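Local coordinates for protein pilin (Streptococcus pyogenes serotype M1, PDB 3GLD) that builds the backbone of the pilus as head-to-tail subunits joined by isopeptide bonds, a fibre required for adhesion to host cells, aggregation and biofilm formation, at residues N29-T37 against Q189-M198; G53-N62 against E89-Y100. The protein carries 2 engineered substitutions. One frame throughout, in Å; residues are numbered along the deposited sequence.

Interaction 1: residues N29-T37 against Q189-M198; sequences NSNALIPNT and QYYKASEKVM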
loop_
_atom_site.group_PDB
_atom_site.type_symbol
_atom_site.label_atom_id
_atom_site.label_comp_id
_atom_site.label_asym_id
_atom_site.label_seq_id
_atom_site.Cartn_x
_atom_site.Cartn_y
_atom_site.Cartn_z
ATOM N N ASN A 29 5.444 -6.137 -3.662
ATOM C CA ASN A 29 6.709 -5.822 -4.311
ATOM C C ASN A 29 7.535 -4.926 -3.381
ATOM O O ASN A 29 7.127 -3.808 -3.108
ATOM C CB ASN A 29 6.417 -5.073 -5.617
ATOM C CG ASN A 29 7.679 -4.666 -6.377
ATOM O OD1 ASN A 29 8.770 -4.560 -5.812
ATOM N ND2 ASN A 29 7.523 -4.437 -7.693
ATOM N N SER A 30 8.699 -5.392 -2.936
ATOM C CA SER A 30 9.509 -4.648 -1.955
ATOM C C SER A 30 9.912 -3.247 -2.422
ATOM O O SER A 30 10.190 -2.356 -1.604
ATOM C CB SER A 30 10.751 -5.452 -1.560
ATOM O OG SER A 30 11.475 -5.822 -2.719
ATOM N N ASN A 31 9.917 -3.040 -3.731
ATOM C CA ASN A 31 10.262 -1.742 -4.303
ATOM C C ASN A 31 9.044 -0.842 -4.497
ATOM O O ASN A 31 9.133 0.191 -5.145
ATOM C CB ASN A 31 10.968 -1.936 -5.646
ATOM C CG ASN A 31 12.333 -2.583 -5.504
ATOM O OD1 ASN A 31 13.162 -2.144 -4.705
ATOM N ND2 ASN A 31 12.580 -3.627 -6.296
ATOM N N ALA A 32 7.897 -1.228 -3.937
ATOM C CA ALA A 32 6.663 -0.456 -4.152
ATOM C C ALA A 32 6.798 0.980 -3.694
ATOM O O ALA A 32 7.445 1.250 -2.680
ATOM C CB ALA A 32 5.479 -1.117 -3.443
ATOM N N LEU A 33 6.186 1.894 -4.448
ATOM C CA LEU A 33 5.908 3.249 -3.983
ATOM C C LEU A 33 4.829 3.232 -2.889
ATOM O O LEU A 33 3.914 2.391 -2.932
ATOM C CB LEU A 33 5.465 4.144 -5.148
ATOM C CG LEU A 33 6.535 4.621 -6.157
ATOM C CD1 LEU A 33 7.024 3.479 -7.045
ATOM C CD2 LEU A 33 5.960 5.739 -7.005
ATOM N N ILE A 34 4.964 4.127 -1.904
ATOM C CA ILE A 34 4.056 4.157 -0.742
ATOM C C ILE A 34 3.067 5.297 -0.975
ATOM O O ILE A 34 3.470 6.443 -1.129
ATOM C CB ILE A 34 4.837 4.363 0.620
ATOM C CG1 ILE A 34 5.909 3.275 0.828
ATOM C CG2 ILE A 34 3.891 4.462 1.821
ATOM C CD1 ILE A 34 5.388 1.819 0.803
ATOM N N PRO A 35 1.764 4.984 -1.005
ATOM C CA PRO A 35 0.748 6.012 -1.277
ATOM C C PRO A 35 0.597 7.045 -0.139
ATOM O O PRO A 35 0.805 6.704 1.021
ATOM C CB PRO A 35 -0.543 5.191 -1.444
ATOM C CG PRO A 35 -0.285 3.932 -0.659
ATOM C CD PRO A 35 1.174 3.654 -0.789
ATOM N N ASN A 36 0.255 8.280 -0.495
ATOM C CA ASN A 36 -0.144 9.302 0.468
ATOM C C ASN A 36 -1.563 8.988 0.916
ATOM O O ASN A 36 -2.506 9.227 0.173
ATOM C CB ASN A 36 -0.169 10.709 -0.145
ATOM C CG ASN A 36 1.112 11.100 -0.827
ATOM O OD1 ASN A 36 1.070 11.669 -1.921
ATOM N ND2 ASN A 36 2.249 10.836 -0.198
ATOM N N THR A 37 -1.712 8.454 2.123
ATOM C CA THR A 37 -3.033 8.102 2.642
ATOM C C THR A 37 -2.993 7.989 4.175
ATOM O O THR A 37 -1.933 7.784 4.760
ATOM C CB THR A 37 -3.516 6.741 2.072
ATOM O OG1 THR A 37 -4.850 6.457 2.523
ATOM C CG2 THR A 37 -2.598 5.599 2.521
ATOM N N GLN A 189 -3.492 11.936 -6.232
ATOM C CA GLN A 189 -3.328 12.236 -4.803
ATOM C C GLN A 189 -2.421 11.226 -4.079
ATOM O O GLN A 189 -1.745 11.584 -3.127
ATOM C CB GLN A 189 -4.684 12.310 -4.121
ATOM C CG GLN A 189 -5.405 10.964 -4.062
ATOM C CD GLN A 189 -6.757 11.071 -3.408
ATOM O OE1 GLN A 189 -7.765 11.292 -4.085
ATOM N NE2 GLN A 189 -6.791 10.932 -2.083
ATOM N N TYR A 190 -2.405 9.976 -4.542
ATOM C CA TYR A 190 -1.635 8.909 -3.909
ATOM C C TYR A 190 -0.148 8.890 -4.273
ATOM O O TYR A 190 0.693 8.422 -3.488
ATOM C CB TYR A 190 -2.263 7.534 -4.232
ATOM C CG TYR A 190 -3.740 7.443 -3.893
ATOM C CD1 TYR A 190 -4.181 7.463 -2.567
ATOM C CD2 TYR A 190 -4.694 7.342 -4.899
ATOM C CE1 TYR A 190 -5.538 7.386 -2.263
ATOM C CE2 TYR A 190 -6.054 7.260 -4.610
ATOM C CZ TYR A 190 -6.467 7.281 -3.290
ATOM O OH TYR A 190 -7.816 7.191 -3.028
ATOM N N TYR A 191 0.175 9.411 -5.455
ATOM C CA TYR A 191 1.528 9.364 -5.992
ATOM C C TYR A 191 1.817 10.662 -6.744
ATOM O O TYR A 191 1.231 10.921 -7.798
ATOM C CB TYR A 191 1.665 8.135 -6.924
ATOM C CG TYR A 191 1.319 6.847 -6.217
ATOM C CD1 TYR A 191 2.197 6.286 -5.286
ATOM C CD2 TYR A 191 0.104 6.206 -6.456
ATOM C CE1 TYR A 191 1.860 5.110 -4.598
ATOM C CE2 TYR A 191 -0.235 5.052 -5.780
ATOM C CZ TYR A 191 0.649 4.508 -4.857
ATOM O OH TYR A 191 0.329 3.352 -4.205
ATOM N N LYS A 192 2.710 11.479 -6.193
ATOM C CA LYS A 192 2.886 12.851 -6.668
ATOM C C LYS A 192 3.859 12.937 -7.817
ATOM O O LYS A 192 4.634 12.010 -8.059
ATOM C CB LYS A 192 3.361 13.767 -5.530
ATOM C CG LYS A 192 2.364 13.905 -4.378
ATOM C CD LYS A 192 1.159 14.773 -4.754
ATOM C CE LYS A 192 0.353 15.155 -3.501
ATOM N NZ LYS A 192 -0.703 16.183 -3.791
ATOM N N ALA A 193 3.828 14.067 -8.504
ATOM C CA ALA A 193 4.756 14.335 -9.590
ATOM C C ALA A 193 6.181 14.133 -9.092
ATOM O O ALA A 193 6.484 14.398 -7.921
ATOM C CB ALA A 193 4.563 15.733 -10.110
ATOM N N SER A 194 7.034 13.617 -9.977
ATOM C CA SER A 194 8.466 13.445 -9.722
ATOM C C SER A 194 8.854 12.210 -8.926
ATOM O O SER A 194 10.040 11.878 -8.885
ATOM C CB SER A 194 9.093 14.707 -9.103
ATOM O OG SER A 194 9.408 15.625 -10.131
ATOM N N GLU A 195 7.881 11.529 -8.297
ATOM C CA GLU A 195 8.117 10.179 -7.774
ATOM C C GLU A 195 8.684 9.303 -8.894
ATOM O O GLU A 195 8.278 9.440 -10.019
ATOM C CB GLU A 195 6.822 9.555 -7.250
ATOM C CG GLU A 195 6.428 10.043 -5.865
ATOM C CD GLU A 195 7.444 9.635 -4.806
ATOM O OE1 GLU A 195 7.603 8.410 -4.574
ATOM O OE2 GLU A 195 8.080 10.545 -4.209
ATOM N N LYS A 196 9.618 8.419 -8.572
ATOM C CA LYS A 196 10.271 7.543 -9.562
ATOM C C LYS A 196 9.685 6.144 -9.586
ATOM O O LYS A 196 9.353 5.583 -8.535
ATOM C CB LYS A 196 11.783 7.414 -9.284
ATOM C CG LYS A 196 12.585 8.747 -9.233
ATOM C CD LYS A 196 12.811 9.360 -10.580
ATOM C CE LYS A 196 13.753 10.589 -10.484
ATOM N NZ LYS A 196 13.009 11.866 -10.219
ATOM N N VAL A 197 9.583 5.577 -10.792
ATOM C CA VAL A 197 9.295 4.160 -10.966
ATOM C C VAL A 197 10.419 3.486 -11.746
ATOM O O VAL A 197 11.094 4.128 -12.587
ATOM C CB VAL A 197 7.935 3.882 -11.679
ATOM C CG1 VAL A 197 6.785 4.544 -10.922
ATOM C CG2 VAL A 197 7.966 4.318 -13.128
ATOM N N MET A 198 10.615 2.203 -11.468
ATOM C CA MET A 198 11.710 1.454 -12.027
ATOM C C MET A 198 11.300 0.845 -13.365
ATOM O O MET A 198 10.215 0.267 -13.490
ATOM C CB MET A 198 12.132 0.342 -11.091
ATOM C CG MET A 198 12.575 0.842 -9.725
ATOM S SD MET A 198 12.691 -0.495 -8.529
ATOM C CE MET A 198 14.214 -1.315 -8.988
HETATM O O HOH W 1 2.689 1.226 -5.081
HETATM O O HOH W 2 6.904 6.235 -2.445
HETATM O O HOH W 3 -4.759 10.288 -0.203
#

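Interaction 2: residues G53-N62 against E89-Y100; sequences GNKFKGVALN and EVTFEKPGVYYY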
loop_
_atom_site.group_PDB
_atom_site.type_symbol
_atom_site.label_atom_id
_atom_site.label_comp_id
_atom_site.label_asym_id
_atom_site.label_seq_id
_atom_site.Cartn_x
_atom_site.Cartn_y
_atom_site.Cartn_z
ATOM N N GLY A 53 -21.168 -7.198 38.392
ATOM C CA GLY A 53 -20.335 -6.210 39.072
ATOM C C GLY A 53 -18.852 -6.452 38.836
ATOM O O GLY A 53 -18.020 -5.915 39.584
ATOM N N ASN A 54 -18.523 -7.245 37.799
ATOM C CA ASN A 54 -17.135 -7.578 37.467
ATOM C C ASN A 54 -16.731 -7.105 36.063
ATOM O O ASN A 54 -15.763 -6.352 35.902
ATOM C CB ASN A 54 -16.925 -9.084 37.591
ATOM C CG ASN A 54 -15.558 -9.438 38.128
ATOM O OD1 ASN A 54 -14.560 -9.358 37.415
ATOM N ND2 ASN A 54 -15.507 -9.851 39.397
ATOM N N LYS A 55 -17.480 -7.560 35.061
ATOM C CA LYS A 55 -17.284 -7.183 33.671
ATOM C C LYS A 55 -18.298 -6.117 33.303
ATOM O O LYS A 55 -19.460 -6.191 33.721
ATOM C CB LYS A 55 -17.463 -8.387 32.740
ATOM C CG LYS A 55 -16.457 -9.512 32.927
ATOM C CD LYS A 55 -16.727 -10.647 31.922
ATOM C CE LYS A 55 -16.188 -11.980 32.434
ATOM N NZ LYS A 55 -16.665 -13.113 31.581
ATOM N N PHE A 56 -17.852 -5.132 32.525
ATOM C CA PHE A 56 -18.685 -4.004 32.122
ATOM C C PHE A 56 -18.556 -3.750 30.632
ATOM O O PHE A 56 -17.502 -3.996 30.047
ATOM C CB PHE A 56 -18.258 -2.730 32.864
ATOM C CG PHE A 56 -18.483 -2.781 34.361
ATOM C CD1 PHE A 56 -19.644 -2.238 34.926
ATOM C CD2 PHE A 56 -17.530 -3.353 35.203
ATOM C CE1 PHE A 56 -19.855 -2.282 36.318
ATOM C CE2 PHE A 56 -17.739 -3.403 36.607
ATOM C CZ PHE A 56 -18.901 -2.871 37.155
ATOM N N LYS A 57 -19.623 -3.244 30.025
ATOM C CA LYS A 57 -19.527 -2.689 28.683
ATOM C C LYS A 57 -18.623 -1.466 28.779
ATOM O O LYS A 57 -18.711 -0.715 29.745
ATOM C CB LYS A 57 -20.904 -2.290 28.161
ATOM C CG LYS A 57 -21.805 -3.484 27.868
ATOM C CD LYS A 57 -23.214 -3.062 27.431
ATOM C CE LYS A 57 -24.165 -4.273 27.383
ATOM N NZ LYS A 57 -25.573 -3.876 27.057
ATOM N N GLY A 58 -17.743 -1.279 27.792
ATOM C CA GLY A 58 -16.820 -0.154 27.814
ATOM C C GLY A 58 -17.536 1.183 27.883
ATOM O O GLY A 58 -18.673 1.305 27.433
ATOM N N VAL A 59 -16.892 2.189 28.470
ATOM C CA VAL A 59 -17.458 3.545 28.451
ATOM C C VAL A 59 -16.899 4.222 27.181
ATOM O O VAL A 59 -15.686 4.252 26.985
ATOM C CB VAL A 59 -17.065 4.365 29.710
ATOM C CG1 VAL A 59 -17.666 5.775 29.654
ATOM C CG2 VAL A 59 -17.504 3.652 31.012
ATOM N N ALA A 60 -17.785 4.758 26.343
ATOM C CA ALA A 60 -17.407 5.315 25.040
ATOM C C ALA A 60 -16.375 6.442 25.176
ATOM O O ALA A 60 -16.464 7.238 26.092
ATOM C CB ALA A 60 -18.647 5.804 24.293
ATOM N N LEU A 61 -15.392 6.496 24.277
ATOM C CA LEU A 61 -14.346 7.518 24.373
ATOM C C LEU A 61 -14.813 8.805 23.727
ATOM O O LEU A 61 -15.661 8.774 22.839
ATOM C CB LEU A 61 -13.035 7.035 23.729
ATOM C CG LEU A 61 -12.098 6.120 24.528
ATOM C CD1 LEU A 61 -12.735 4.787 24.780
ATOM C CD2 LEU A 61 -10.782 5.884 23.771
ATOM N N ASN A 62 -14.273 9.936 24.177
ATOM C CA ASN A 62 -14.499 11.207 23.497
ATOM C C ASN A 62 -14.047 11.223 22.042
ATOM O O ASN A 62 -14.663 11.881 21.210
ATOM C CB ASN A 62 -13.796 12.336 24.232
ATOM C CG ASN A 62 -14.546 12.768 25.457
ATOM O OD1 ASN A 62 -15.751 12.501 25.595
ATOM N ND2 ASN A 62 -13.849 13.429 26.367
ATOM N N GLU A 89 -9.433 10.682 29.871
ATOM C CA GLU A 89 -10.621 11.433 30.270
ATOM C C GLU A 89 -11.878 10.590 30.466
ATOM O O GLU A 89 -12.944 11.121 30.815
ATOM C CB GLU A 89 -10.879 12.585 29.315
ATOM C CG GLU A 89 -9.751 13.604 29.338
ATOM C CD GLU A 89 -10.032 14.808 28.487
ATOM O OE1 GLU A 89 -10.965 15.569 28.836
ATOM O OE2 GLU A 89 -9.318 14.997 27.467
ATOM N N VAL A 90 -11.763 9.283 30.257
ATOM C CA VAL A 90 -12.910 8.398 30.451
ATOM C C VAL A 90 -13.237 8.277 31.948
ATOM O O VAL A 90 -12.365 7.997 32.764
ATOM C CB VAL A 90 -12.691 7.002 29.820
ATOM C CG1 VAL A 90 -13.855 6.064 30.185
ATOM C CG2 VAL A 90 -12.574 7.116 28.310
ATOM N N THR A 91 -14.490 8.516 32.306
ATOM C CA THR A 91 -14.914 8.313 33.693
ATOM C C THR A 91 -15.385 6.865 33.890
ATOM O O THR A 91 -16.397 6.456 33.311
ATOM C CB THR A 91 -16.028 9.295 34.108
ATOM O OG1 THR A 91 -15.669 10.617 33.702
ATOM C CG2 THR A 91 -16.224 9.272 35.630
ATOM N N PHE A 92 -14.623 6.104 34.680
ATOM C CA PHE A 92 -15.039 4.775 35.168
ATOM C C PHE A 92 -15.563 4.901 36.603
ATOM O O PHE A 92 -14.826 5.281 37.506
ATOM C CB PHE A 92 -13.868 3.783 35.125
ATOM C CG PHE A 92 -13.270 3.610 33.754
ATOM C CD1 PHE A 92 -13.946 2.882 32.770
ATOM C CD2 PHE A 92 -12.041 4.181 33.441
ATOM C CE1 PHE A 92 -13.408 2.711 31.495
ATOM C CE2 PHE A 92 -11.476 4.024 32.162
ATOM C CZ PHE A 92 -12.165 3.278 31.184
ATOM N N GLU A 93 -16.836 4.584 36.803
ATOM C CA GLU A 93 -17.481 4.808 38.093
ATOM C C GLU A 93 -17.045 3.820 39.172
ATOM O O GLU A 93 -17.028 4.170 40.342
ATOM C CB GLU A 93 -19.007 4.848 37.957
ATOM C CG GLU A 93 -19.533 5.967 37.019
ATOM C CD GLU A 93 -19.379 7.392 37.591
ATOM O OE1 GLU A 93 -19.379 7.568 38.830
ATOM O OE2 GLU A 93 -19.279 8.349 36.791
ATOM N N LYS A 94 -16.703 2.592 38.789
ATOM C CA LYS A 94 -16.247 1.597 39.768
ATOM C C LYS A 94 -15.164 0.677 39.224
ATOM O O LYS A 94 -14.975 0.593 38.009
ATOM C CB LYS A 94 -17.433 0.780 40.307
ATOM C CG LYS A 94 -18.241 0.065 39.246
ATOM C CD LYS A 94 -19.621 -0.327 39.764
ATOM C CE LYS A 94 -20.439 0.909 40.121
ATOM N NZ LYS A 94 -21.879 0.571 40.231
ATOM N N PRO A 95 -14.443 -0.022 40.118
ATOM C CA PRO A 95 -13.460 -0.945 39.591
ATOM C C PRO A 95 -14.132 -2.036 38.777
ATOM O O PRO A 95 -15.293 -2.404 39.044
ATOM C CB PRO A 95 -12.849 -1.558 40.845
ATOM C CG PRO A 95 -13.009 -0.503 41.879
ATOM C CD PRO A 95 -14.323 0.132 41.577
ATOM N N GLY A 96 -13.402 -2.561 37.800
ATOM C CA GLY A 96 -13.927 -3.650 36.987
ATOM C C GLY A 96 -13.225 -3.776 35.656
ATOM O O GLY A 96 -12.294 -3.017 35.352
ATOM N N VAL A 97 -13.664 -4.749 34.867
ATOM C CA VAL A 97 -13.070 -4.949 33.546
ATOM C C VAL A 97 -14.041 -4.433 32.509
ATOM O O VAL A 97 -15.177 -4.912 32.393
ATOM C CB VAL A 97 -12.657 -6.407 33.285
ATOM C CG1 VAL A 97 -11.885 -6.493 31.977
ATOM C CG2 VAL A 97 -11.801 -6.936 34.433
ATOM N N TYR A 98 -13.579 -3.429 31.781
ATOM C CA TYR A 98 -14.398 -2.739 30.798
ATOM C C TYR A 98 -13.995 -3.177 29.377
ATOM O O TYR A 98 -12.813 -3.051 28.987
ATOM C CB TYR A 98 -14.264 -1.231 30.980
ATOM C CG TYR A 98 -14.858 -0.734 32.297
ATOM C CD1 TYR A 98 -14.205 -0.940 33.508
ATOM C CD2 TYR A 98 -16.089 -0.081 32.323
ATOM C CE1 TYR A 98 -14.759 -0.485 34.711
ATOM C CE2 TYR A 98 -16.656 0.366 33.534
ATOM C CZ TYR A 98 -15.977 0.161 34.705
ATOM O OH TYR A 98 -16.523 0.599 35.880
ATOM N N TYR A 99 -14.989 -3.682 28.641
ATOM C CA TYR A 99 -14.783 -4.325 27.336
ATOM C C TYR A 99 -15.022 -3.414 26.137
ATOM O O TYR A 99 -16.028 -2.710 26.053
ATOM C CB TYR A 99 -15.654 -5.574 27.200
ATOM C CG TYR A 99 -15.150 -6.725 28.023
ATOM C CD1 TYR A 99 -15.227 -6.681 29.411
ATOM C CD2 TYR A 99 -14.586 -7.858 27.425
ATOM C CE1 TYR A 99 -14.775 -7.718 30.184
ATOM C CE2 TYR A 99 -14.122 -8.911 28.199
ATOM C CZ TYR A 99 -14.228 -8.825 29.588
ATOM O OH TYR A 99 -13.784 -9.820 30.414
ATOM N N TYR A 100 -14.068 -3.435 25.215
ATOM C CA TYR A 100 -14.175 -2.685 23.977
ATOM C C TYR A 100 -13.806 -3.586 22.801
ATOM O O TYR A 100 -13.195 -4.640 22.979
ATOM C CB TYR A 100 -13.210 -1.505 23.968
ATOM C CG TYR A 100 -13.434 -0.451 25.012
ATOM C CD1 TYR A 100 -12.932 -0.613 26.315
ATOM C CD2 TYR A 100 -14.142 0.706 24.714
ATOM C CE1 TYR A 100 -13.138 0.359 27.296
ATOM C CE2 TYR A 100 -14.343 1.683 25.672
ATOM C CZ TYR A 100 -13.838 1.502 26.964
ATOM O OH TYR A 100 -14.022 2.472 27.921
#

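Interaction 1: residues N29-T37 against Q189-M198
Leu33 packs its CB against the ring of Tyr191, with CE1 3.8 Å away. Its two methyls reach further into segment 189-198. CD1 lies 4.0 Å from Val197 CG1, and CD2 lies near Glu195 CB. CG of Leu33 is anti to its own carbonyl carbon (chi1 -74°), which directs the branch toward segment 189-198, and both methyls come close to Lys196 O. Pro35 runs alongside Tyr191. Its CB comes 3.7 Å from Tyr191 CZ. Leu157 of strand 151-169 also packs on Ile34 and Pro35.

The contact joins the two domains of the pilin. Segment 29-37 is the loop between strands 18-27 and 37-45 of the N-terminal domain. Segment 189-198 leads into strand 196-202 of the C-terminal domain.

Further out, the Met198 thioether crosses Asn31 at about a right angle, with SD 3.7 Å from Asn31 CB. At the other end the Tyr190 carbonyl accepts a hydrogen bond from Asn36 N at 3.0 Å (N-H...O 160°). The same oxygen accepts from Asn72 ND2. Two waters lie at the polar edge. One links Leu33 O to Tyr191 OH. The other accepts from Ile34 N and donates to Glu195 OE1, 3.1 Å away; the glutamate chain bends at chi2 (-64°), and OE1 ends up near the water bound to Ile34 N.

Interaction 2: residues G53-N62 against E89-Y100
Phe56 and Tyr98 have nearly the same first torsion. In each, CG is anti to the carbonyl carbon (chi1 -65° and -67°), and the two rings extend alongside each other in a common direction. They form an offset stack with centroids 4.7 Å apart and planes at 12°. Phe56 CB also sits over a face of the Tyr98 ring, as a CH-pi contact. Phe92 CD1 covers the opposite face. The Tyr98 hydroxyl donates to Lys94 O at 2.6 Å, which ties the ring to the turn before its own strand. Lys94 crosses Phe56 at about a right angle, with CG 3.7 Å from Phe56 CZ.

The Gly96 CA sits against Phe56 CE2 and Asn54 O. Gly58 CA rests over one face of the Tyr100 ring, a further CH-pi contact. The Tyr100 hydroxyl donates to Val59 O at 2.6 Å, and this oxygen lies at the ring edge. Leu61 CD1 packs against Tyr100 CE2. Val59 and Val90 pass antiparallel to each other, with Val59 CB 3.7 Å from Val90 CG1. On the face opposite Phe56 and Tyr98, the extended Lys55 chain runs obliquely to the Tyr99 side chain. Its CD is 3.4 Å from Tyr99 OH.

The backbones pair in parallel. Val97 N donates to Asn54 O, Phe56 N to Val97 O and Tyr99 N to Phe56 O. A weak bond from Gly58 N to Tyr99 O ends the ladder. The other edge of strand 96-104 pairs antiparallel with strand 119-129. Beyond strand 55-57, the same edge is taken up by strand 37-45, also antiparallel. Strand 55-57 is thus a short parallel edge strand on a mixed sheet of the N-terminal, all-beta pilin domain.

The two interactions mark different parts of one elongated chain. Interaction 1 joins the N-terminal and C-terminal domains, near the middle of the molecule. Interaction 2 lies wholly within the N-terminal domain, about 35 Å from the centre of the chain. Their centres are about 43 Å apart and their nearest atoms about 21 Å, so they do not touch. Strand 37-45 connects them in sequence and structure: it follows segment 29-37 directly and pairs with strand 96-104. Both lie away from the isopeptide sites, Lys23-Asn155 and Lys166-Asn290. In this variant the residue that promotes the first is changed to alanine; this engineered Ala104 ends strand 96-104.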